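Probable aspartate aminotransferase 2 (PDB 2Z61) catalyses the pyridoxal-phosphate-dependent transfer of an amino group from alanine to a furancarboxaldehyde phosphate, giving the precursor of the furan moiety of methanofuran. Local coordinates at residues S254-T257 against I258-Y261. Numbering follows the deposited sequence.
Sequences SAPT and ISQY
Gln260 reaches back over the first turn of helix 257-263 to Ala255, making a side-chain-to-backbone link at a helix N-terminus whose N-cap position is held by Pro256. Its CG lies beside its own backbone N (chi1 -70°) and the chain then runs extended, which brings Gln260 NE2 to 3.0 Å from Ala255 O. The bond is bent: the N-H...O angle is 145°, and the donor stands above the carbonyl plane. NE2 also bonds Thr63 OG1 while OE1 accepts from Ile68 N, so both ends of this buried amide are engaged and its rotation is probably fixed. This buried side is knit by several hydrogen bonds, and Gln260 CG also lies 3.6 Å from Pro256 O. Pro256 O accepts Gln260 N at 3.2 Å in a nearly straight bond (170°), an i to i+4 bond that closes the first turn. On the proline side, Ser259 OG lies 3.8 Å from Pro256 CG and hydrogen-bonds Trp229 O, while Pro256 also packs on Arg230 of the second subunit, placing the turn at the dimer interface of this aminotransferase. The side toward Tyr261, the one partly exposed residue, is held less firmly: Tyr261 N to Thr257 O is a weak 3.4 Å bond. Lys59 makes a cation-pi contact with the tyrosine. The Thr257 and Tyr261 side chains run alongside each other, and Thr257 CG2 meets the ring edge, in plane, 3.9 Å from Tyr261 CE1.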
ATOM      1  N   SER A 254      -2.753  -7.741   1.108  1.00 26.05           N
ATOM      2  CA  SER A 254      -3.893  -7.530   2.011  1.00 23.77           C
ATOM      3  C   SER A 254      -3.603  -6.470   3.075  1.00 24.98           C
ATOM      4  O   SER A 254      -2.453  -6.270   3.462  1.00 20.91           O
ATOM      5  CB  SER A 254      -4.300  -8.848   2.687  1.00 28.03           C
ATOM      6  OG  SER A 254      -3.269  -9.385   3.506  1.00 29.39           O
ATOM      7  N   ALA A 255      -4.645  -5.782   3.539  1.00 21.39           N
ATOM      8  CA  ALA A 255      -4.489  -4.743   4.548  1.00 22.59           C
ATOM      9  C   ALA A 255      -3.860  -5.336   5.807  1.00 19.92           C
ATOM     10  O   ALA A 255      -4.008  -6.524   6.086  1.00 20.31           O
ATOM     11  CB  ALA A 255      -5.841  -4.122   4.888  1.00 21.33           C
ATOM     12  N   PRO A 256      -3.149  -4.512   6.588  1.00 21.86           N
ATOM     13  CA  PRO A 256      -2.524  -5.044   7.803  1.00 21.22           C
ATOM     14  C   PRO A 256      -3.492  -5.847   8.681  1.00 20.64           C
ATOM     15  O   PRO A 256      -4.580  -5.392   9.046  1.00 18.12           O
ATOM     16  CB  PRO A 256      -1.942  -3.797   8.486  1.00 22.37           C
ATOM     17  CG  PRO A 256      -2.627  -2.641   7.815  1.00 23.54           C
ATOM     18  CD  PRO A 256      -2.849  -3.084   6.409  1.00 23.72           C
ATOM     19  N   THR A 257      -3.084  -7.069   8.991  1.00 22.36           N
ATOM     20  CA  THR A 257      -3.889  -7.987   9.771  1.00 20.13           C
ATOM     21  C   THR A 257      -4.421  -7.480  11.112  1.00 22.42           C
ATOM     22  O   THR A 257      -5.590  -7.687  11.437  1.00 21.11           O
ATOM     23  CB  THR A 257      -3.109  -9.279   9.991  1.00 19.04           C
ATOM     24  OG1 THR A 257      -2.696  -9.776   8.714  1.00 18.62           O
ATOM     25  CG2 THR A 257      -3.969 -10.334  10.686  1.00 20.63           C
ATOM     26  N   ILE A 258      -3.572  -6.821  11.882  1.00 24.27           N
ATOM     27  CA  ILE A 258      -3.976  -6.308  13.182  1.00 25.06           C
ATOM     28  C   ILE A 258      -5.065  -5.248  13.066  1.00 26.75           C
ATOM     29  O   ILE A 258      -5.990  -5.222  13.867  1.00 26.61           O
ATOM     30  CB  ILE A 258      -2.769  -5.712  13.938  1.00 28.31           C
ATOM     31  CG1 ILE A 258      -1.781  -6.827  14.276  1.00 30.46           C
ATOM     32  CG2 ILE A 258      -3.221  -5.031  15.215  1.00 31.98           C
ATOM     33  CD1 ILE A 258      -0.431  -6.311  14.712  1.00 34.32           C
ATOM     34  N   SER A 259      -4.960  -4.385  12.065  1.00 20.62           N
ATOM     35  CA  SER A 259      -5.959  -3.338  11.893  1.00 22.43           C
ATOM     36  C   SER A 259      -7.329  -3.933  11.583  1.00 19.71           C
ATOM     37  O   SER A 259      -8.333  -3.548  12.178  1.00 23.18           O
ATOM     38  CB  SER A 259      -5.549  -2.383  10.769  1.00 19.50           C
ATOM     39  OG  SER A 259      -4.331  -1.729  11.074  1.00 21.78           O
ATOM     40  N   GLN A 260      -7.362  -4.864  10.637  1.00 14.76           N
ATOM     41  CA  GLN A 260      -8.618  -5.497  10.251  1.00 17.46           C
ATOM     42  C   GLN A 260      -9.384  -5.996  11.473  1.00 19.59           C
ATOM     43  O   GLN A 260     -10.542  -5.626  11.679  1.00 18.00           O
ATOM     44  CB  GLN A 260      -8.365  -6.651   9.270  1.00 19.82           C
ATOM     45  CG  GLN A 260      -7.897  -6.195   7.878  1.00 15.46           C
ATOM     46  CD  GLN A 260      -7.920  -7.317   6.860  1.00 18.46           C
ATOM     47  OE1 GLN A 260      -8.984  -7.827   6.510  1.00 19.87           O
ATOM     48  NE2 GLN A 260      -6.744  -7.705   6.375  1.00 18.57           N
ATOM     49  N   TYR A 261      -8.733  -6.817  12.297  1.00 18.74           N
ATOM     50  CA  TYR A 261      -9.390  -7.332  13.488  1.00 20.67           C
ATOM     51  C   TYR A 261      -9.749  -6.234  14.469  1.00 20.90           C
ATOM     52  O   TYR A 261     -10.819  -6.265  15.067  1.00 22.67           O
ATOM     53  CB  TYR A 261      -8.529  -8.395  14.181  1.00 20.55           C
ATOM     54  CG  TYR A 261      -8.567  -9.715  13.450  1.00 22.98           C
ATOM     55  CD1 TYR A 261      -7.523 -10.108  12.613  1.00 21.78           C
ATOM     56  CD2 TYR A 261      -9.682 -10.547  13.545  1.00 23.54           C
ATOM     57  CE1 TYR A 261      -7.592 -11.292  11.882  1.00 25.32           C
ATOM     58  CE2 TYR A 261      -9.761 -11.737  12.818  1.00 21.74           C
ATOM     59  CZ  TYR A 261      -8.716 -12.100  11.990  1.00 25.10           C
ATOM     60  OH  TYR A 261      -8.815 -13.252  11.241  1.00 28.18           O
TER